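Local coordinates for uncharacterized protein (Streptomyces malaysiense, PDB 6ZYL) that catalyses the beta-hydroxylation of thioholgamide as the non-heme monooxygenase ThoJ, probably with bound iron and 2-oxoglutarate as cosubstrate, at residues 75-80 with 281-286; 109-114 with 233-238; 144-149 with 209-214. One frame throughout, in Å; residues are numbered along the deposited sequence.

Contact 1: 75-80 with 281-286; sequences AFPKIH and SAVTRR
Lys78 and Pro77, in the loop between helices 68-72 and 84-90, pack against Val283 and Arg286 of helix 273-295. The lysine can be followed outward. Lys78 CB and CG pass Val283 CG2, Lys78 CG at 3.8 Å from it. The chain then bends at chi2 (-78°), and its end crosses Arg286 at about a right angle. Lys78 CE sits 3.5 Å above the plane of the Arg286 guanidinium, near its rim. Lys78 NZ ends 3.1 Å from Arg286 NH2. Both atoms are donors, and no bond joins them. NZ also gives a weak bond to a water, which in turn donates to Ala282 O at 2.9 Å. Pro77 follows a cis peptide bond. Its ring meets both helix residues, with Pro77 CG 3.9 Å from Arg286 CG and Pro77 CD 3.9 Å from Val283 CG1. The two cations share an anionic setting. Lys78 NZ pairs with Glu264, Arg286 NH2 pairs with Asp248, and both donate to the carbonyl O of Trp110. Two buried positive groups can therefore lie this close, probably because the acids and the shared carbonyl offset their charge.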
loop_
_atom_site.group_PDB
_atom_site.type_symbol
_atom_site.label_atom_id
_atom_site.label_comp_id
_atom_site.label_asym_id
_atom_site.label_seq_id
_atom_site.Cartn_x
_atom_site.Cartn_y
_atom_site.Cartn_z
ATOM N N ALA A 75 -7.174 -4.129 8.416
ATOM C CA ALA A 75 -6.853 -3.269 7.286
ATOM C C ALA A 75 -5.358 -3.095 7.060
ATOM O O ALA A 75 -4.965 -2.407 6.111
ATOM C CB ALA A 75 -7.498 -1.892 7.478
ATOM N N PHE A 76 -4.518 -3.686 7.901
ATOM C CA PHE A 76 -3.073 -3.525 7.797
ATOM C C PHE A 76 -2.400 -4.435 8.822
ATOM O O PHE A 76 -3.037 -4.810 9.807
ATOM C CB PHE A 76 -2.668 -2.076 8.057
ATOM C CG PHE A 76 -2.699 -1.705 9.511
ATOM C CD1 PHE A 76 -3.893 -1.359 10.117
ATOM C CD2 PHE A 76 -1.542 -1.720 10.275
ATOM C CE1 PHE A 76 -3.937 -1.024 11.453
ATOM C CE2 PHE A 76 -1.580 -1.386 11.617
ATOM C CZ PHE A 76 -2.781 -1.038 12.206
ATOM N N PRO A 77 -1.125 -4.812 8.647
ATOM C CA PRO A 77 -0.272 -4.549 7.487
ATOM C C PRO A 77 0.035 -5.795 6.669
ATOM O O PRO A 77 0.927 -5.762 5.815
ATOM C CB PRO A 77 1.005 -4.006 8.129
ATOM C CG PRO A 77 1.101 -4.807 9.440
ATOM C CD PRO A 77 -0.326 -5.253 9.808
ATOM N N LYS A 78 -0.685 -6.883 6.930
ATOM C CA LYS A 78 -0.372 -8.174 6.327
ATOM C C LYS A 78 -1.645 -8.893 5.886
ATOM O O LYS A 78 -1.823 -10.090 6.116
ATOM C CB LYS A 78 0.419 -9.044 7.305
ATOM C CG LYS A 78 1.696 -8.414 7.833
ATOM C CD LYS A 78 2.817 -8.482 6.805
ATOM C CE LYS A 78 4.089 -7.838 7.338
ATOM N NZ LYS A 78 5.272 -8.130 6.481
ATOM N N ILE A 79 -2.547 -8.164 5.230
ATOM C CA ILE A 79 -3.787 -8.780 4.768
ATOM C C ILE A 79 -3.481 -9.973 3.871
ATOM O O ILE A 79 -4.139 -11.018 3.951
ATOM C CB ILE A 79 -4.665 -7.747 4.038
ATOM C CG1 ILE A 79 -4.869 -6.498 4.893
ATOM C CG2 ILE A 79 -6.015 -8.359 3.672
ATOM C CD1 ILE A 79 -5.527 -5.345 4.145
ATOM N N HIS A 80 -2.466 -9.841 3.016
ATOM C CA HIS A 80 -2.142 -10.867 2.036
ATOM C C HIS A 80 -1.678 -12.176 2.659
ATOM O O HIS A 80 -1.575 -13.176 1.941
ATOM C CB HIS A 80 -1.058 -10.345 1.090
ATOM C CG HIS A 80 0.186 -9.885 1.789
ATOM N ND1 HIS A 80 0.225 -8.750 2.570
ATOM C CD2 HIS A 80 1.435 -10.406 1.822
ATOM C CE1 HIS A 80 1.442 -8.593 3.057
ATOM N NE2 HIS A 80 2.198 -9.583 2.617
ATOM N N SER A 281 2.578 -13.712 14.047
ATOM C CA SER A 281 4.018 -13.516 14.176
ATOM C C SER A 281 4.492 -12.348 13.319
ATOM O O SER A 281 5.272 -11.503 13.774
ATOM C CB SER A 281 4.748 -14.804 13.788
ATOM O OG SER A 281 6.143 -14.684 13.999
ATOM N N ALA A 282 4.025 -12.281 12.071
ATOM C CA ALA A 282 4.506 -11.245 11.163
ATOM C C ALA A 282 4.007 -9.865 11.575
ATOM O O ALA A 282 4.751 -8.880 11.491
ATOM C CB ALA A 282 4.077 -11.563 9.731
ATOM N N VAL A 283 2.752 -9.768 12.017
ATOM C CA VAL A 283 2.217 -8.472 12.422
ATOM C C VAL A 283 2.878 -8.006 13.712
ATOM O O VAL A 283 3.246 -6.833 13.847
ATOM C CB VAL A 283 0.686 -8.539 12.563
ATOM C CG1 VAL A 283 0.143 -7.217 13.094
ATOM C CG2 VAL A 283 0.045 -8.886 11.229
ATOM N N THR A 284 3.035 -8.911 14.682
ATOM C CA THR A 284 3.744 -8.562 15.908
ATOM C C THR A 284 5.134 -8.022 15.591
ATOM O O THR A 284 5.559 -6.999 16.135
ATOM C CB THR A 284 3.845 -9.783 16.826
ATOM O OG1 THR A 284 2.535 -10.207 17.223
ATOM C CG2 THR A 284 4.669 -9.452 18.064
ATOM N N ARG A 285 5.853 -8.710 14.701
ATOM C CA ARG A 285 7.180 -8.261 14.292
ATOM C C ARG A 285 7.124 -6.863 13.693
ATOM O O ARG A 285 7.937 -5.995 14.031
ATOM C CB ARG A 285 7.759 -9.261 13.292
ATOM C CG ARG A 285 9.123 -8.925 12.729
ATOM C CD ARG A 285 9.542 -9.991 11.705
ATOM N NE ARG A 285 9.577 -11.325 12.302
ATOM C CZ ARG A 285 8.803 -12.342 11.936
ATOM N NH1 ARG A 285 7.923 -12.203 10.953
ATOM N NH2 ARG A 285 8.912 -13.508 12.557
ATOM N N ARG A 286 6.162 -6.624 12.800
ATOM C CA ARG A 286 6.095 -5.330 12.130
ATOM C C ARG A 286 5.718 -4.220 13.102
ATOM O O ARG A 286 6.322 -3.142 13.084
ATOM C CB ARG A 286 5.094 -5.386 10.976
ATOM C CG ARG A 286 4.870 -4.046 10.289
ATOM C CD ARG A 286 6.165 -3.489 9.706
ATOM N NE ARG A 286 6.824 -4.456 8.831
ATOM C CZ ARG A 286 6.413 -4.758 7.604
ATOM N NH1 ARG A 286 5.343 -4.160 7.095
ATOM N NH2 ARG A 286 7.073 -5.655 6.883
HETATM O O HOH W 1 6.599 -8.290 9.387
#

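Contact 2: 109-114 with 233-238; sequences VWSTNL and AIDYIT
Trp110 and Ser111 together face Asp235 in a classic beta bulge between antiparallel strands 107-117 and 229-237, inside the main sheet of the PhyH-type double-stranded beta-helix fold. Trp110 N donates to Asp235 O at 2.8 Å, almost straight (169°). Asp235 N reaches past Trp110 to Ser111 O at 3.0 Å. Regular pairing resumes with Thr112 opposite Ile234, a non-hydrogen-bonded pair; beyond it the N and O atoms of Asn113 and Ala233 bond each other in both directions at 2.8 Å.

The side chain of Asp235 is well supplied with donors. Ser111 OG gives its proton to Asp235 OD2 at 2.6 Å. It comes from the anti side, 27° out of the carboxylate plane, and chi1 of 86° sets it between the backbone N and the carbonyl carbon. Asp235 OD1 is taken by Arg145 of the next strand. A water accepts from Asn113 ND2 at 2.8 Å and gives weak bonds to Asp235 OD2 and Ala233 O. The Trp110 ring lies beside the carboxylate, its edge toward OD2, and its NE1 donates to Asp248.

On the other face, Thr112 OG1 is bonded to His80 ND1 and Tyr236 OH to Val90 O. Apolar groups pack on this face too: Val109 CG1 lies 3.9 Å from Ile234 CG2, and Val109 CG2 lies 3.6 Å from Tyr236 CE1.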
loop_
_atom_site.group_PDB
_atom_site.type_symbol
_atom_site.label_atom_id
_atom_site.label_comp_id
_atom_site.label_asym_id
_atom_site.label_seq_id
_atom_site.Cartn_x
_atom_site.Cartn_y
_atom_site.Cartn_z
ATOM N N VAL A 109 6.851 -8.422 -1.248
ATOM C CA VAL A 109 5.738 -7.654 -0.701
ATOM C C VAL A 109 6.044 -7.365 0.763
ATOM O O VAL A 109 6.176 -8.290 1.573
ATOM C CB VAL A 109 4.408 -8.407 -0.850
ATOM C CG1 VAL A 109 3.296 -7.653 -0.129
ATOM C CG2 VAL A 109 4.066 -8.599 -2.321
ATOM N N TRP A 110 6.160 -6.085 1.104
ATOM C CA TRP A 110 6.514 -5.678 2.457
ATOM C C TRP A 110 5.298 -5.404 3.330
ATOM O O TRP A 110 5.352 -5.644 4.541
ATOM C CB TRP A 110 7.408 -4.435 2.402
ATOM C CG TRP A 110 7.925 -3.990 3.732
ATOM C CD1 TRP A 110 8.971 -4.524 4.428
ATOM C CD2 TRP A 110 7.426 -2.909 4.523
ATOM N NE1 TRP A 110 9.151 -3.842 5.607
ATOM C CE2 TRP A 110 8.214 -2.845 5.690
ATOM C CE3 TRP A 110 6.385 -1.989 4.362
ATOM C CZ2 TRP A 110 7.993 -1.901 6.690
ATOM C CZ3 TRP A 110 6.168 -1.052 5.353
ATOM C CH2 TRP A 110 6.968 -1.015 6.504
ATOM N N SER A 111 4.204 -4.915 2.749
ATOM C CA SER A 111 2.984 -4.689 3.512
ATOM C C SER A 111 1.811 -4.541 2.554
ATOM O O SER A 111 1.989 -4.308 1.356
ATOM C CB SER A 111 3.099 -3.445 4.398
ATOM O OG SER A 111 2.748 -2.277 3.675
ATOM N N THR A 112 0.606 -4.691 3.101
ATOM C CA THR A 112 -0.624 -4.362 2.395
ATOM C C THR A 112 -1.506 -3.527 3.311
ATOM O O THR A 112 -1.479 -3.679 4.536
ATOM C CB THR A 112 -1.393 -5.610 1.926
ATOM O OG1 THR A 112 -1.534 -6.542 3.004
ATOM C CG2 THR A 112 -0.667 -6.275 0.758
ATOM N N ASN A 113 -2.284 -2.636 2.702
ATOM C CA ASN A 113 -3.157 -1.728 3.429
ATOM C C ASN A 113 -4.487 -1.618 2.704
ATOM O O ASN A 113 -4.524 -1.530 1.474
ATOM C CB ASN A 113 -2.545 -0.322 3.553
ATOM C CG ASN A 113 -1.577 -0.203 4.706
ATOM O OD1 ASN A 113 -1.971 0.076 5.837
ATOM N ND2 ASN A 113 -0.297 -0.404 4.423
ATOM N N LEU A 114 -5.574 -1.621 3.467
ATOM C CA LEU A 114 -6.886 -1.242 2.964
ATOM C C LEU A 114 -7.131 0.211 3.356
ATOM O O LEU A 114 -7.125 0.542 4.546
ATOM C CB LEU A 114 -7.982 -2.146 3.524
ATOM C CG LEU A 114 -8.413 -3.313 2.636
ATOM C CD1 LEU A 114 -9.357 -4.230 3.413
ATOM C CD2 LEU A 114 -9.067 -2.831 1.353
ATOM N N ALA A 233 -3.575 -1.074 -1.069
ATOM C CA ALA A 233 -2.219 -0.590 -1.290
ATOM C C ALA A 233 -1.208 -1.683 -0.975
ATOM O O ALA A 233 -1.332 -2.391 0.029
ATOM C CB ALA A 233 -1.934 0.642 -0.430
ATOM N N ILE A 234 -0.197 -1.804 -1.833
ATOM C CA ILE A 234 0.798 -2.863 -1.738
ATOM C C ILE A 234 2.174 -2.222 -1.790
ATOM O O ILE A 234 2.498 -1.520 -2.755
ATOM C CB ILE A 234 0.660 -3.896 -2.869
ATOM C CG1 ILE A 234 -0.802 -4.270 -3.099
ATOM C CG2 ILE A 234 1.482 -5.139 -2.557
ATOM C CD1 ILE A 234 -1.047 -4.928 -4.453
ATOM N N ASP A 235 2.985 -2.469 -0.768
ATOM C CA ASP A 235 4.362 -1.994 -0.743
ATOM C C ASP A 235 5.275 -3.069 -1.317
ATOM O O ASP A 235 5.391 -4.161 -0.750
ATOM C CB ASP A 235 4.788 -1.635 0.676
ATOM C CG ASP A 235 4.153 -0.355 1.163
ATOM O OD1 ASP A 235 4.058 0.597 0.360
ATOM O OD2 ASP A 235 3.739 -0.302 2.339
ATOM N N TYR A 236 5.904 -2.766 -2.449
ATOM C CA TYR A 236 6.878 -3.647 -3.071
ATOM C C TYR A 236 8.279 -3.107 -2.817
ATOM O O TYR A 236 8.513 -1.897 -2.893
ATOM C CB TYR A 236 6.627 -3.773 -4.576
ATOM C CG TYR A 236 5.389 -4.574 -4.919
ATOM C CD1 TYR A 236 5.440 -5.957 -5.025
ATOM C CD2 TYR A 236 4.169 -3.945 -5.131
ATOM C CE1 TYR A 236 4.307 -6.695 -5.337
ATOM C CE2 TYR A 236 3.033 -4.672 -5.443
ATOM C CZ TYR A 236 3.108 -6.046 -5.545
ATOM O OH TYR A 236 1.980 -6.771 -5.854
ATOM N N ILE A 237 9.204 -4.013 -2.502
ATOM C CA ILE A 237 10.598 -3.668 -2.266
ATOM C C ILE A 237 11.470 -4.688 -2.984
ATOM O O ILE A 237 11.016 -5.769 -3.365
ATOM C CB ILE A 237 10.958 -3.640 -0.761
ATOM C CG1 ILE A 237 10.777 -5.031 -0.145
ATOM C CG2 ILE A 237 10.115 -2.618 -0.021
ATOM C CD1 ILE A 237 11.272 -5.145 1.292
ATOM N N THR A 238 12.732 -4.334 -3.162
ATOM C CA THR A 238 13.764 -5.263 -3.588
ATOM C C THR A 238 14.630 -5.649 -2.399
ATOM O O THR A 238 14.558 -5.033 -1.331
ATOM C CB THR A 238 14.631 -4.638 -4.682
ATOM O OG1 THR A 238 15.630 -3.807 -4.079
ATOM C CG2 THR A 238 13.787 -3.819 -5.644
HETATM O O HOH W 2 0.571 -0.728 1.794
#

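Contact 3: 144-149 with 209-214; sequences ARVWVA and CSVHHL
In the main sheet of the double-stranded beta-helix, Arg145 and His212 form one hydrogen-bonded pair of antiparallel strands 143-149 and 209-212. Trp147 and Ser210 form the next, where Trp147 N meets Ser210 O at 2.6 Å. The Arg145 and His212 side chains run alongside each other. Arg145 CG is anti to its N (chi1 175°), which lays the aliphatic chain along the imidazole. Arg145 CB lies over one face, 4.2 Å from the His212 ring centroid and 28° off its normal, a CH-pi contact. Arg145 CD is 3.7 Å from His212 NE2. Leu214 CD2 meets Arg145 CB at 3.9 Å. The ring is held at both nitrogens, ND1 by Tyr162 OH and NE2 by Asp130 OD2. Trp147, on the sheet face of Arg145 and His212, hydrogen-bonds through NE1 a tartrate, probably from crystallisation, that may mark a pocket.

The sheet face of Val146, Val211 and Cys209 is apolar. Ala144 CB touches Val211 CG1 at 3.7 Å, and Val146 CG1 touches Cys209 SG at 3.6 Å. Helix 93-103 packs there against Val146, Val148 and Val211. The sheet is thus two-sided: one face is apolar and helix-covered, the other carries fixed polar groups consistent with an active-site cleft.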
loop_
_atom_site.group_PDB
_atom_site.type_symbol
_atom_site.label_atom_id
_atom_site.label_comp_id
_atom_site.label_asym_id
_atom_site.label_seq_id
_atom_site.Cartn_x
_atom_site.Cartn_y
_atom_site.Cartn_z
ATOM N N ALA A 144 8.269 0.880 -4.068
ATOM C CA ALA A 144 7.127 1.543 -4.680
ATOM C C ALA A 144 5.863 0.999 -4.034
ATOM O O ALA A 144 5.799 -0.183 -3.682
ATOM C CB ALA A 144 7.092 1.321 -6.196
ATOM N N ARG A 145 4.870 1.866 -3.866
ATOM C CA ARG A 145 3.565 1.472 -3.355
ATOM C C ARG A 145 2.581 1.412 -4.517
ATOM O O ARG A 145 2.412 2.398 -5.243
ATOM C CB ARG A 145 3.071 2.443 -2.284
ATOM C CG ARG A 145 1.657 2.144 -1.808
ATOM C CD ARG A 145 1.316 2.901 -0.534
ATOM N NE ARG A 145 2.023 2.364 0.626
ATOM C CZ ARG A 145 1.782 2.727 1.880
ATOM N NH1 ARG A 145 0.849 3.631 2.142
ATOM N NH2 ARG A 145 2.473 2.186 2.874
ATOM N N VAL A 146 1.942 0.259 -4.690
ATOM C CA VAL A 146 0.910 0.068 -5.703
ATOM C C VAL A 146 -0.441 0.288 -5.039
ATOM O O VAL A 146 -0.806 -0.430 -4.101
ATOM C CB VAL A 146 0.999 -1.326 -6.342
ATOM C CG1 VAL A 146 -0.132 -1.522 -7.342
ATOM C CG2 VAL A 146 2.355 -1.512 -7.010
ATOM N N TRP A 147 -1.181 1.277 -5.528
ATOM C CA TRP A 147 -2.451 1.727 -4.960
ATOM C C TRP A 147 -3.552 1.255 -5.904
ATOM O O TRP A 147 -3.830 1.903 -6.917
ATOM C CB TRP A 147 -2.423 3.243 -4.813
ATOM C CG TRP A 147 -3.476 3.873 -3.967
ATOM C CD1 TRP A 147 -3.590 3.813 -2.610
ATOM C CD2 TRP A 147 -4.538 4.716 -4.424
ATOM N NE1 TRP A 147 -4.670 4.556 -2.194
ATOM C CE2 TRP A 147 -5.270 5.119 -3.290
ATOM C CE3 TRP A 147 -4.946 5.164 -5.685
ATOM C CZ2 TRP A 147 -6.387 5.947 -3.379
ATOM C CZ3 TRP A 147 -6.056 5.988 -5.771
ATOM C CH2 TRP A 147 -6.763 6.370 -4.626
ATOM N N VAL A 148 -4.165 0.125 -5.571
ATOM C CA VAL A 148 -5.130 -0.528 -6.449
ATOM C C VAL A 148 -6.526 -0.008 -6.136
ATOM O O VAL A 148 -6.960 -0.018 -4.978
ATOM C CB VAL A 148 -5.070 -2.056 -6.297
ATOM C CG1 VAL A 148 -6.076 -2.719 -7.233
ATOM C CG2 VAL A 148 -3.666 -2.571 -6.558
ATOM N N ALA A 149 -7.238 0.423 -7.174
ATOM C CA ALA A 149 -8.603 0.919 -7.036
ATOM C C ALA A 149 -9.568 -0.259 -7.102
ATOM O O ALA A 149 -9.731 -0.881 -8.158
ATOM C CB ALA A 149 -8.920 1.940 -8.127
ATOM N N CYS A 209 -4.612 0.810 -11.140
ATOM C CA CYS A 209 -3.855 1.158 -9.950
ATOM C C CYS A 209 -2.912 2.307 -10.265
ATOM O O CYS A 209 -2.645 2.628 -11.424
ATOM C CB CYS A 209 -3.069 -0.043 -9.411
ATOM S SG CYS A 209 -1.685 -0.542 -10.445
ATOM N N SER A 210 -2.429 2.935 -9.200
ATOM C CA SER A 210 -1.397 3.954 -9.264
ATOM C C SER A 210 -0.183 3.438 -8.508
ATOM O O SER A 210 -0.320 2.731 -7.504
ATOM C CB SER A 210 -1.881 5.275 -8.664
ATOM O OG SER A 210 -0.864 6.255 -8.730
ATOM N N VAL A 211 1.002 3.773 -9.004
ATOM C CA VAL A 211 2.264 3.410 -8.371
ATOM C C VAL A 211 2.975 4.706 -8.020
ATOM O O VAL A 211 3.209 5.544 -8.898
ATOM C CB VAL A 211 3.139 2.540 -9.287
ATOM C CG1 VAL A 211 4.300 1.947 -8.498
ATOM C CG2 VAL A 211 2.308 1.451 -9.945
ATOM N N HIS A 212 3.313 4.883 -6.746
ATOM C CA HIS A 212 4.003 6.092 -6.326
ATOM C C HIS A 212 5.169 5.766 -5.403
ATOM O O HIS A 212 5.207 4.719 -4.750
ATOM C CB HIS A 212 3.029 7.099 -5.655
ATOM C CG HIS A 212 2.439 6.634 -4.358
ATOM N ND1 HIS A 212 1.110 6.292 -4.226
ATOM C CD2 HIS A 212 2.983 6.508 -3.124
ATOM C CE1 HIS A 212 0.867 5.951 -2.973
ATOM N NE2 HIS A 212 1.988 6.071 -2.285
ATOM N N HIS A 213 6.141 6.676 -5.416
ATOM C CA HIS A 213 7.305 6.618 -4.544
ATOM C C HIS A 213 6.879 6.801 -3.094
ATOM O O HIS A 213 5.951 7.556 -2.794
ATOM C CB HIS A 213 8.283 7.719 -4.968
ATOM C CG HIS A 213 9.689 7.518 -4.501
ATOM N ND1 HIS A 213 10.127 7.945 -3.268
ATOM C CD2 HIS A 213 10.770 6.985 -5.119
ATOM C CE1 HIS A 213 11.409 7.657 -3.132
ATOM N NE2 HIS A 213 11.823 7.074 -4.243
ATOM N N LEU A 214 7.555 6.094 -2.187
ATOM C CA LEU A 214 7.213 6.209 -0.775
ATOM C C LEU A 214 7.531 7.587 -0.206
ATOM O O LEU A 214 7.077 7.899 0.902
ATOM C CB LEU A 214 7.937 5.135 0.036
ATOM C CG LEU A 214 7.492 3.694 -0.230
ATOM C CD1 LEU A 214 8.282 2.723 0.643
ATOM C CD2 LEU A 214 5.999 3.518 -0.002
#

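All three contacts are buried. Contacts 2 and 3 lie nearer the chain centre and belong to one sheet. Strands 229-237 and 143-149 are neighbours there, joined by the Ile234 O to Val146 N backbone bond and by a salt bridge between side chains. Contact 1 lies farther out, where a loop meets the C-terminal helix. It touches contact 2 through Ala75 O with Leu114 N and through a side-chain bond. Contacts 1 and 3 do not touch. The chemistry follows position. Strand-to-strand backbone bonds dominate contacts 2 and 3, whereas contact 1 has no direct hydrogen bond between its segments and rests on side-chain packing, with a water that bridges weakly.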